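Local coordinates for phosphatidylserine synthase (Haemophilus influenzae, PDB 3HSI), which is an enzyme of the phospholipase D superfamily, with two sequence regions of that family joined in a single chain of mixed alpha-beta architecture, at residues Ile89-Ala94 against Gly129-Thr134; Asn107-Cys112 against Thr207-Thr212; Tyr172-Lys177 against Tyr363-Val368; Thr378-Asn383 against Asp390-Leu395. One frame throughout, in Å; residues are numbered along the deposited sequence. Where two conformers were deposited one is given.

Contact 1: Ile89-Ala94 against Gly129-Thr134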
# COMPACT_ATOMS: atom_id res chain seq x y z
N ILE C 89 -2.56 -19.40 -10.97
CA ILE C 89 -1.30 -18.82 -10.51
C ILE C 89 -1.44 -17.32 -10.55
O ILE C 89 -2.38 -16.79 -11.14
CB ILE C 89 -0.03 -19.29 -11.34
CG1 ILE C 89 -0.17 -19.05 -12.87
CG2 ILE C 89 0.37 -20.72 -10.98
CD1 ILE C 89 -0.83 -20.18 -13.70
N ASP C 90 -0.51 -16.62 -9.92
CA ASP C 90 -0.58 -15.18 -9.88
C ASP C 90 -0.45 -14.66 -11.32
O ASP C 90 0.41 -15.11 -12.08
CB ASP C 90 0.50 -14.61 -8.97
CG ASP C 90 0.38 -13.13 -8.82
OD1 ASP C 90 -0.40 -12.70 -7.93
OD2 ASP C 90 1.03 -12.38 -9.62
N TRP C 91 -1.33 -13.74 -11.68
CA TRP C 91 -1.37 -13.11 -12.98
C TRP C 91 -0.08 -12.33 -13.34
O TRP C 91 0.47 -12.56 -14.40
CB TRP C 91 -2.58 -12.21 -13.04
CG TRP C 91 -2.60 -11.20 -14.13
CD1 TRP C 91 -2.20 -9.87 -14.06
CD2 TRP C 91 -3.10 -11.40 -15.46
NE1 TRP C 91 -2.41 -9.25 -15.27
CE2 TRP C 91 -2.96 -10.15 -16.14
CE3 TRP C 91 -3.65 -12.49 -16.14
CZ2 TRP C 91 -3.35 -9.98 -17.49
CZ3 TRP C 91 -4.04 -12.33 -17.49
CH2 TRP C 91 -3.89 -11.07 -18.14
N HIS C 92 0.39 -11.44 -12.45
CA HIS C 92 1.61 -10.64 -12.72
C HIS C 92 2.88 -11.52 -12.77
O HIS C 92 3.72 -11.40 -13.66
CB HIS C 92 1.80 -9.57 -11.66
CG HIS C 92 0.64 -8.65 -11.48
ND1 HIS C 92 0.34 -7.65 -12.39
CD2 HIS C 92 -0.28 -8.56 -10.49
CE1 HIS C 92 -0.73 -6.99 -11.97
NE2 HIS C 92 -1.13 -7.52 -10.83
N ARG C 93 3.00 -12.42 -11.81
CA ARG C 93 4.18 -13.27 -11.72
C ARG C 93 4.35 -14.13 -12.96
O ARG C 93 5.47 -14.33 -13.43
CB ARG C 93 4.17 -14.08 -10.41
CG ARG C 93 5.35 -15.02 -10.22
CD ARG C 93 6.71 -14.28 -10.20
NE ARG C 93 7.79 -15.25 -10.03
CZ ARG C 93 8.25 -16.04 -11.00
NH1 ARG C 93 7.75 -15.97 -12.24
NH2 ARG C 93 9.23 -16.91 -10.73
N ALA C 94 3.24 -14.59 -13.52
CA ALA C 94 3.28 -15.45 -14.71
C ALA C 94 3.72 -14.75 -16.01
O ALA C 94 4.03 -15.41 -17.00
CB ALA C 94 1.92 -16.16 -14.92
N GLY C 129 -4.68 -16.99 -14.73
CA GLY C 129 -3.94 -15.97 -13.98
C GLY C 129 -4.87 -15.14 -13.09
O GLY C 129 -5.87 -14.58 -13.57
N VAL C 130 -4.58 -15.13 -11.80
CA VAL C 130 -5.42 -14.42 -10.83
C VAL C 130 -4.70 -13.13 -10.41
O VAL C 130 -3.64 -13.19 -9.84
CB VAL C 130 -5.66 -15.28 -9.57
CG1 VAL C 130 -6.43 -14.52 -8.52
CG2 VAL C 130 -6.32 -16.61 -9.93
N PRO C 131 -5.28 -11.96 -10.69
CA PRO C 131 -4.65 -10.72 -10.20
C PRO C 131 -5.26 -10.21 -8.88
O PRO C 131 -6.43 -9.81 -8.84
CB PRO C 131 -4.94 -9.74 -11.32
CG PRO C 131 -6.26 -10.29 -12.00
CD PRO C 131 -6.51 -11.69 -11.48
N ILE C 132 -4.44 -10.18 -7.83
CA ILE C 132 -4.90 -9.82 -6.49
C ILE C 132 -4.85 -8.29 -6.30
O ILE C 132 -5.42 -7.75 -5.34
CB ILE C 132 -4.09 -10.57 -5.44
CG1 ILE C 132 -4.43 -12.08 -5.51
CG2 ILE C 132 -4.31 -10.01 -4.03
CD1 ILE C 132 -5.96 -12.36 -5.43
N ASN C 133 -4.19 -7.61 -7.21
CA ASN C 133 -4.22 -6.15 -7.22
C ASN C 133 -3.77 -5.74 -8.59
O ASN C 133 -3.35 -6.59 -9.38
CB ASN C 133 -3.33 -5.53 -6.13
CG ASN C 133 -3.91 -4.24 -5.58
OD1 ASN C 133 -4.53 -3.46 -6.30
ND2 ASN C 133 -3.72 -4.01 -4.29
N THR C 134 -3.83 -4.44 -8.86
CA THR C 134 -3.57 -3.88 -10.19
C THR C 134 -2.07 -3.83 -10.51
O THR C 134 -1.69 -3.70 -11.67
CB THR C 134 -4.16 -2.46 -10.33
OG1 THR C 134 -3.55 -1.60 -9.37
CG2 THR C 134 -5.67 -2.44 -10.10
O HOH W 1 -1.70 -10.29 -8.17
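Trp-91 and Pro-131 meet through their CB atoms, 3.8 Å apart, and their side chains cross obliquely, so that Pro-131 CB also reaches CG and CD1 of the indole. With CG of Trp-91 anti to its own N (chi1 164°), the far end of the indole leads away from segment 129-134, CE3 passing Gly-129, and NE1 finds its partner in Thr-212 OG1. The indole has a second neighbour in His-92: Trp-91 CD1 stands 3.7 Å above the plane of the His-92 imidazole, over its centre. Covered in this way on one face, the imidazole uses its edge across the contact. His-92 NE2 donates to Asn-133 O at 2.8 Å with an almost straight N-H (177°), and the oxygen lies in the ring plane, which fixes the rotation of the ring. Behind these groups run the ends of two adjacent parallel strands, 84-90 and 127-130, joined by a beta-alpha-beta crossover through helix 107-118. Two bonds continue their pairing to its end: Val-130 N to Ile-89 O at 2.8 Å, and Trp-91 N to Val-130 O at 3.0 Å, the latter donor standing well above the carbonyl plane. Asp-90 bends over the turn that follows its strand. Its OD2 accepts from Arg-93 N at 2.9 Å, an Asx motif using the anti lone pair, while OD1 receives a water that in turn accepts from Ile-132 N. Leu-141 N also donates to Asp-90 OD1, and Tyr-222 and Ile-219 of helix 216-229 pack on Val-130 and Pro-131.

Contact 2: Asn107-Cys112 against Thr207-Thr212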
# COMPACT_ATOMS: atom_id res chain seq x y z
N ASN C 107 6.58 -17.55 -18.13
CA ASN C 107 5.77 -18.70 -17.81
C ASN C 107 4.49 -18.78 -18.66
O ASN C 107 4.18 -19.86 -19.23
CB ASN C 107 5.49 -18.74 -16.31
CG ASN C 107 6.75 -19.04 -15.51
OD1 ASN C 107 7.74 -19.57 -16.05
ND2 ASN C 107 6.71 -18.75 -14.21
N ALA C 108 3.78 -17.66 -18.77
CA ALA C 108 2.59 -17.58 -19.66
C ALA C 108 2.92 -17.97 -21.13
O ALA C 108 2.22 -18.78 -21.74
CB ALA C 108 1.93 -16.17 -19.60
N ASP C 109 4.02 -17.46 -21.68
CA ASP C 109 4.41 -17.83 -23.04
C ASP C 109 4.58 -19.35 -23.12
O ASP C 109 4.09 -19.98 -24.06
CB ASP C 109 5.70 -17.14 -23.48
CG ASP C 109 5.56 -15.66 -23.56
OD1 ASP C 109 4.47 -15.20 -23.96
OD2 ASP C 109 6.54 -14.93 -23.27
N TRP C 110 5.23 -19.92 -22.12
CA TRP C 110 5.44 -21.37 -22.06
C TRP C 110 4.13 -22.21 -21.93
O TRP C 110 3.99 -23.27 -22.57
CB TRP C 110 6.53 -21.71 -21.01
CG TRP C 110 6.72 -23.18 -20.72
CD1 TRP C 110 7.31 -24.11 -21.54
CD2 TRP C 110 6.33 -23.89 -19.54
NE1 TRP C 110 7.30 -25.36 -20.94
CE2 TRP C 110 6.69 -25.25 -19.72
CE3 TRP C 110 5.70 -23.51 -18.33
CZ2 TRP C 110 6.46 -26.22 -18.74
CZ3 TRP C 110 5.49 -24.48 -17.36
CH2 TRP C 110 5.85 -25.83 -17.58
N TYR C 111 3.17 -21.76 -21.13
CA TYR C 111 1.91 -22.47 -21.03
C TYR C 111 1.24 -22.57 -22.41
O TYR C 111 0.75 -23.63 -22.76
CB TYR C 111 0.94 -21.82 -20.03
CG TYR C 111 1.46 -21.52 -18.64
CD1 TYR C 111 2.28 -22.42 -17.94
CD2 TYR C 111 1.10 -20.31 -17.98
CE1 TYR C 111 2.76 -22.13 -16.66
CE2 TYR C 111 1.56 -20.02 -16.70
CZ TYR C 111 2.40 -20.93 -16.04
OH TYR C 111 2.86 -20.65 -14.78
N CYS C 112 1.27 -21.47 -23.19
CA CYS C 112 0.73 -21.46 -24.58
C CYS C 112 1.47 -22.39 -25.51
O CYS C 112 0.85 -23.11 -26.29
CB CYS C 112 0.87 -20.11 -25.21
SG CYS C 112 -0.06 -18.88 -24.42
N THR C 207 -2.89 -17.00 -26.54
CA THR C 207 -2.06 -15.93 -27.10
C THR C 207 -2.67 -14.56 -26.85
O THR C 207 -1.96 -13.58 -26.62
CB THR C 207 -1.79 -16.13 -28.62
OG1 THR C 207 -3.04 -16.28 -29.31
CG2 THR C 207 -0.97 -17.38 -28.87
N ASN C 208 -3.99 -14.53 -26.93
CA ASN C 208 -4.74 -13.32 -26.72
C ASN C 208 -5.06 -13.18 -25.24
O ASN C 208 -6.10 -13.63 -24.76
CB ASN C 208 -6.01 -13.31 -27.59
CG ASN C 208 -6.78 -14.63 -27.54
OD1 ASN C 208 -6.20 -15.71 -27.60
ND2 ASN C 208 -8.10 -14.54 -27.45
N ARG C 209 -4.12 -12.59 -24.51
CA ARG C 209 -4.37 -12.23 -23.11
C ARG C 209 -4.54 -10.73 -23.06
O ARG C 209 -3.77 -10.01 -23.69
CB ARG C 209 -3.18 -12.57 -22.22
CG ARG C 209 -2.79 -13.99 -22.22
CD ARG C 209 -1.72 -14.18 -21.20
NE ARG C 209 -0.38 -13.86 -21.70
CZ ARG C 209 0.31 -14.66 -22.50
NH1 ARG C 209 -0.23 -15.80 -22.93
NH2 ARG C 209 1.54 -14.33 -22.89
N PRO C 210 -5.51 -10.25 -22.28
CA PRO C 210 -5.58 -8.80 -22.11
C PRO C 210 -4.34 -8.25 -21.37
O PRO C 210 -3.63 -9.00 -20.70
CB PRO C 210 -6.87 -8.60 -21.31
CG PRO C 210 -7.05 -9.90 -20.55
CD PRO C 210 -6.51 -10.97 -21.47
N ARG C 211 -4.06 -6.96 -21.54
CA ARG C 211 -3.05 -6.27 -20.76
C ARG C 211 -3.69 -5.84 -19.47
O ARG C 211 -4.90 -5.61 -19.42
CB ARG C 211 -2.55 -5.02 -21.49
CG ARG C 211 -1.61 -5.29 -22.63
CD ARG C 211 -2.19 -4.74 -23.92
NE ARG C 211 -1.17 -4.63 -24.97
CZ ARG C 211 -1.03 -5.47 -26.00
NH1 ARG C 211 -1.85 -6.51 -26.16
NH2 ARG C 211 -0.05 -5.26 -26.88
N THR C 212 -2.86 -5.75 -18.43
CA THR C 212 -3.26 -5.20 -17.14
C THR C 212 -4.01 -3.86 -17.30
O THR C 212 -5.19 -3.76 -16.92
CB THR C 212 -2.03 -5.07 -16.22
OG1 THR C 212 -1.46 -6.37 -16.00
CG2 THR C 212 -2.39 -4.43 -14.88
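Arg-209 extends from its loop to the first turns of helix 107-118 and touches Ala-108, Asp-109 and Cys-112 there. Its CB already points at the helix, and CG continues anti to the carbonyl carbon. CB, CG and CD form the span between loop and helix without approaching it closely. The chain then turns at the CD-NE end (chi3 -84°, about the CG-CD bond), which lays the guanidinium broadside to the helix. NE comes within 3.9 Å of Ala-108 CB, and CZ is nearer still: the methyl sits 3.6 Å from it, over the centre of one face of the flat group. The two terminal nitrogens use the edge instead. NH1 is 3.4 Å from Cys-112 SG, with the sulfur close to the guanidinium plane. NH2 makes a salt bridge to Asp-109 OD1 at 3.2 Å, whose hydrogen bond is weak because the N-H points well off the oxygen (133°). The carboxylate and guanidinium planes are 52° apart and the two side chains cross at about a right angle, so the pair is not the flat, two-pronged kind. One small methyl thus supports the face while sulfur and carboxylate flank the rim. Cys-112 SG also lies 4.0 Å from Thr-207 N, which brings Thr-207 against the next helical turn. Gln-95 packs on both Ala-108 and Arg-209. Through this contact the link between strand 202-203 and helix 216-229 lies against the N-terminal turns of helix 107-118, the crossover helix between parallel strands 84-90 and 127-130.

Contact 3: Tyr172-Lys177 against Tyr363-Val368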
# COMPACT_ATOMS: atom_id res chain seq x y z
N TYR C 172 13.43 -25.50 1.04
CA TYR C 172 12.73 -26.29 2.06
C TYR C 172 11.37 -25.69 2.38
O TYR C 172 11.25 -24.48 2.61
CB TYR C 172 13.59 -26.36 3.33
CG TYR C 172 13.29 -27.47 4.34
CD1 TYR C 172 12.79 -28.72 3.94
CD2 TYR C 172 13.59 -27.27 5.70
CE1 TYR C 172 12.56 -29.74 4.88
CE2 TYR C 172 13.37 -28.27 6.64
CZ TYR C 172 12.85 -29.51 6.23
OH TYR C 172 12.65 -30.49 7.16
N ASP C 173 10.34 -26.53 2.32
CA ASP C 173 9.02 -26.09 2.75
C ASP C 173 8.41 -27.21 3.62
O ASP C 173 9.09 -28.21 3.97
CB ASP C 173 8.15 -25.74 1.51
CG ASP C 173 7.17 -24.58 1.76
OD1 ASP C 173 6.27 -24.75 2.59
OD2 ASP C 173 7.29 -23.50 1.13
N ARG C 174 7.13 -27.03 3.97
CA ARG C 174 6.38 -28.08 4.64
C ARG C 174 5.29 -28.61 3.74
O ARG C 174 4.82 -27.89 2.89
CB ARG C 174 5.73 -27.54 5.91
CG ARG C 174 6.69 -27.34 7.02
CD ARG C 174 5.98 -26.66 8.16
NE ARG C 174 5.08 -27.55 8.88
CZ ARG C 174 4.00 -27.14 9.54
NH1 ARG C 174 3.67 -25.86 9.57
NH2 ARG C 174 3.27 -28.01 10.21
N TYR C 175 4.91 -29.88 3.91
CA TYR C 175 3.98 -30.51 2.98
C TYR C 175 3.05 -31.41 3.75
O TYR C 175 3.50 -32.30 4.48
CB TYR C 175 4.74 -31.35 1.91
CG TYR C 175 6.10 -30.76 1.57
CD1 TYR C 175 6.24 -29.83 0.54
CD2 TYR C 175 7.22 -31.08 2.31
CE1 TYR C 175 7.47 -29.28 0.23
CE2 TYR C 175 8.47 -30.52 2.02
CZ TYR C 175 8.59 -29.62 1.00
OH TYR C 175 9.82 -29.07 0.75
N GLN C 176 1.75 -31.18 3.60
CA GLN C 176 0.77 -32.02 4.26
C GLN C 176 -0.21 -32.61 3.27
O GLN C 176 -0.81 -31.89 2.46
CB GLN C 176 0.02 -31.28 5.35
CG GLN C 176 0.90 -30.90 6.49
CD GLN C 176 1.65 -29.62 6.21
OE1 GLN C 176 1.19 -28.79 5.43
NE2 GLN C 176 2.81 -29.46 6.84
N LYS C 177 -0.37 -33.92 3.35
CA LYS C 177 -1.33 -34.63 2.54
C LYS C 177 -2.54 -35.02 3.40
O LYS C 177 -2.40 -35.69 4.43
CB LYS C 177 -0.68 -35.87 1.90
CG LYS C 177 -1.37 -36.28 0.62
CD LYS C 177 -1.55 -37.75 0.49
CE LYS C 177 -0.27 -38.48 0.52
NZ LYS C 177 -0.54 -39.85 0.01
N TYR C 363 15.68 -21.71 2.59
CA TYR C 363 14.68 -21.98 3.58
C TYR C 363 13.41 -21.20 3.33
O TYR C 363 13.43 -20.01 3.31
CB TYR C 363 15.25 -21.64 4.95
CG TYR C 363 14.34 -21.83 6.13
CD1 TYR C 363 14.31 -23.04 6.81
CD2 TYR C 363 13.56 -20.76 6.64
CE1 TYR C 363 13.55 -23.21 7.92
CE2 TYR C 363 12.76 -20.93 7.77
CZ TYR C 363 12.77 -22.17 8.41
OH TYR C 363 11.99 -22.43 9.53
N HIS C 364 12.29 -21.90 3.18
CA HIS C 364 11.02 -21.23 2.99
C HIS C 364 9.88 -21.83 3.84
O HIS C 364 8.77 -21.96 3.35
CB HIS C 364 10.66 -21.35 1.51
CG HIS C 364 9.57 -20.42 1.08
ND1 HIS C 364 8.35 -20.88 0.61
CD2 HIS C 364 9.53 -19.07 1.03
CE1 HIS C 364 7.59 -19.84 0.29
NE2 HIS C 364 8.28 -18.73 0.54
N LEU C 365 10.15 -22.20 5.10
CA LEU C 365 9.10 -22.78 5.94
C LEU C 365 8.29 -21.72 6.66
O LEU C 365 8.83 -20.69 7.13
CB LEU C 365 9.67 -23.72 7.01
CG LEU C 365 10.56 -24.89 6.66
CD1 LEU C 365 11.13 -25.42 7.97
CD2 LEU C 365 9.81 -25.95 6.02
N LYS C 366 6.99 -21.97 6.73
CA LYS C 366 6.02 -21.15 7.47
C LYS C 366 5.23 -22.14 8.34
O LYS C 366 4.95 -23.27 7.91
CB LYS C 366 5.03 -20.46 6.52
CG LYS C 366 5.62 -19.77 5.28
CD LYS C 366 5.52 -20.66 4.07
CE LYS C 366 6.06 -19.97 2.83
NZ LYS C 366 5.30 -18.72 2.35
N GLY C 367 4.87 -21.72 9.54
CA GLY C 367 4.04 -22.51 10.44
C GLY C 367 3.87 -21.86 11.80
O GLY C 367 4.65 -20.98 12.21
N VAL C 368 2.79 -22.23 12.47
CA VAL C 368 2.52 -21.77 13.85
C VAL C 368 2.00 -22.97 14.58
O VAL C 368 1.15 -23.68 14.08
CB VAL C 368 1.47 -20.62 13.93
CG1 VAL C 368 1.15 -20.32 15.39
CG2 VAL C 368 1.95 -19.32 13.20
O HOH W 2 5.93 -23.95 4.84
O HOH W 3 2.06 -25.34 12.01
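His-364 and Lys-366 match the start of the H-x-K-x4-D sequence signature of the phospholipase D superfamily, and this contact sets that loop against strand 171-179. A single parallel bridge, Tyr-172 with Tyr-363, begins it; beyond the bridge the backbone of His-364 donates to Tyr-172 O at 2.8 Å, in the carbonyl plane. The side chain of His-364 lies alongside that of Asp-173, both pointing the same way, and ND1 donates to Asp-173 OD2 at 2.9 Å. That bond is moderately straight (155°). The carboxylate oxygen sits slightly off the imidazole plane, and the carboxylate itself is turned 63° from the ring. This is a His-carboxylate hydrogen bond, and it fixes how the imidazole is rotated. Leu-365 packs on Tyr-172: its CD1 lies 3.8 Å from Tyr-172 CD2, close to the ring, whose edge meets Tyr-363. The placing of its second methyl is doubtful in the model. Cys-277 of strand 273-277 closes over both Tyr-363 and Leu-365. Arg-174 bends at its CG-CD bond (chi3 74°) and carries its guanidinium past the leucine; NH2 forms a salt bridge with Glu-411, while NH1 makes a weak bond, 3.3 Å, to Lys-366 O, which lies at the guanidinium edge. The same NH1 donates to a water at 3.0 Å, and that water donates to Val-368 O at 2.8 Å.

Contact 4: Thr378-Asn383 against Asp390-Leu395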
# COMPACT_ATOMS: atom_id res chain seq x y z
N THR C 378 -0.13 -22.93 6.74
CA THR C 378 -0.44 -21.73 6.06
C THR C 378 0.63 -21.40 5.06
O THR C 378 1.80 -21.79 5.24
CB THR C 378 -0.69 -20.59 7.06
OG1 THR C 378 -1.26 -19.48 6.38
CG2 THR C 378 0.60 -20.15 7.81
N GLY C 379 0.25 -20.70 4.01
CA GLY C 379 1.22 -20.11 3.12
C GLY C 379 1.60 -18.72 3.60
O GLY C 379 2.41 -18.06 2.96
N ASN C 380 1.06 -18.29 4.74
CA ASN C 380 1.29 -16.92 5.26
C ASN C 380 2.74 -16.76 5.79
O ASN C 380 3.18 -17.49 6.67
CB ASN C 380 0.22 -16.60 6.31
CG ASN C 380 0.24 -15.15 6.77
OD1 ASN C 380 1.29 -14.57 7.06
ND2 ASN C 380 -0.94 -14.56 6.86
N ASN C 381 3.48 -15.81 5.21
CA ASN C 381 4.88 -15.54 5.59
C ASN C 381 4.98 -14.79 6.90
O ASN C 381 6.09 -14.48 7.36
CB ASN C 381 5.59 -14.72 4.51
CG ASN C 381 5.88 -15.51 3.25
OD1 ASN C 381 6.23 -16.67 3.31
ND2 ASN C 381 5.74 -14.87 2.10
N LEU C 382 3.85 -14.48 7.54
CA LEU C 382 3.93 -13.76 8.82
C LEU C 382 4.73 -12.46 8.69
O LEU C 382 5.61 -12.15 9.52
CB LEU C 382 4.52 -14.66 9.90
CG LEU C 382 3.64 -15.90 10.17
CD1 LEU C 382 4.36 -16.94 11.05
CD2 LEU C 382 2.33 -15.44 10.81
N ASN C 383 4.41 -11.69 7.65
CA ASN C 383 5.05 -10.39 7.40
C ASN C 383 4.00 -9.30 7.12
O ASN C 383 2.86 -9.62 6.87
CB ASN C 383 6.08 -10.51 6.27
CG ASN C 383 5.48 -10.92 4.93
OD1 ASN C 383 4.27 -11.16 4.77
ND2 ASN C 383 6.34 -11.00 3.94
N ASP C 390 -1.47 -9.26 0.46
CA ASP C 390 -1.58 -10.54 -0.29
C ASP C 390 -2.81 -11.39 0.06
O ASP C 390 -3.40 -11.24 1.13
CB ASP C 390 -0.31 -11.38 -0.15
CG ASP C 390 0.96 -10.66 -0.62
OD1 ASP C 390 0.89 -9.77 -1.49
OD2 ASP C 390 2.05 -10.99 -0.14
N ALA C 391 -3.20 -12.28 -0.86
CA ALA C 391 -4.32 -13.16 -0.58
C ALA C 391 -3.77 -14.45 -0.02
O ALA C 391 -2.88 -15.08 -0.61
CB ALA C 391 -5.19 -13.37 -1.82
N GLU C 392 -4.26 -14.83 1.16
CA GLU C 392 -3.70 -15.94 1.92
C GLU C 392 -4.75 -16.95 2.33
O GLU C 392 -5.96 -16.62 2.40
CB GLU C 392 -3.03 -15.42 3.21
CG GLU C 392 -2.07 -14.23 3.02
CD GLU C 392 -0.66 -14.68 2.68
OE1 GLU C 392 -0.42 -15.91 2.54
OE2 GLU C 392 0.24 -13.82 2.57
N ASN C 393 -4.31 -18.17 2.62
CA ASN C 393 -5.21 -19.11 3.27
C ASN C 393 -4.52 -19.97 4.35
O ASN C 393 -3.32 -19.84 4.58
CB ASN C 393 -6.01 -19.92 2.26
CG ASN C 393 -5.18 -20.98 1.55
OD1 ASN C 393 -3.95 -20.94 1.56
ND2 ASN C 393 -5.87 -21.93 0.90
N GLY C 394 -5.30 -20.82 5.01
CA GLY C 394 -4.77 -21.68 6.03
C GLY C 394 -5.67 -22.85 6.36
O GLY C 394 -6.90 -22.79 6.18
N LEU C 395 -5.05 -23.94 6.81
CA LEU C 395 -5.79 -25.01 7.44
C LEU C 395 -5.42 -24.97 8.92
O LEU C 395 -4.26 -25.23 9.30
CB LEU C 395 -5.46 -26.37 6.80
CG LEU C 395 -5.63 -26.46 5.27
CD1 LEU C 395 -5.17 -27.83 4.70
CD2 LEU C 395 -7.09 -26.15 4.86
O HOH W 4 2.50 -14.62 2.52
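Thr-378 OG1 is gripped twice: it donates to Asn-393 O at 2.8 Å and accepts from Asn-380 N at 3.1 Å. The donated bond arrives tilted 23° from the carbonyl plane of Asn-393, and the accepted one closes an ST turn. OG1 is placed for both by lying anti to the threonine N (chi1 -168°), which leaves CG2 in the crowded position between N and the carbonyl carbon. Thr-378 faces Gly-394 as a non-hydrogen-bonded antiparallel pair with CA atoms 4.3 Å apart, a close approach at a residue without a side chain. Past this bridge the chain leaves the strand. The Asn-380 side chain turns along its own chain, OD1 accepting in plane from Leu-382 N, an Asx turn. With that oxygen engaged, its amide lies stacked on the carboxylate of Glu-392, the planes 21° apart although the side chains cross at about a right angle. The touching atoms are Glu-392 OE1 with Asn-380 CA at 3.4 Å, and Glu-392 CG with Asn-380 ND2 at 4.0 Å. A water next to the carboxylate accepts from Asn-381 N at 3.1 Å; its link to the glutamate is modelled too short to be relied on. The Asn-393 amide is held by the hydroxyls of Tyr-154 and Tyr-232 and by the backbone N of Lys-144, while Leu-259 of helix 258-268 packs on Thr-378 and Glu-392. The consecutive ST and Asx turns shape the loop joining antiparallel strands 374-378 and 391-398, and the position of Asn-381 is consistent with the asparagine of the G-S-x-N element that follows the H-x-K-x4-D signature in phospholipase D relatives.

Contacts 1, 3 and 4 are buried, whereas contact 2 lies farther out, about 25 Å from the chain's centre to its own, and is partly exposed; its chemistry is correspondingly looser, an arginine lying on a helix with a weak salt bridge. Contact 1 relies on backbone pairing, a histidine-to-carbonyl bond and Trp-91 set against the His-92 face, contacts 3 and 4 on buried polar side chains. Helix 107-118, which contact 2 uses, connects the two strands of contact 1, and Ala-94 O lies 2.9 Å from Ala-108 N. Contacts 3 and 4 meet where Lys-366 NZ probably hydrogen-bonds to Gly-379 O (3.0 Å). Contacts 1 and 4 touch through apolar packing of Ile-132 CD1 on Ala-391 CB.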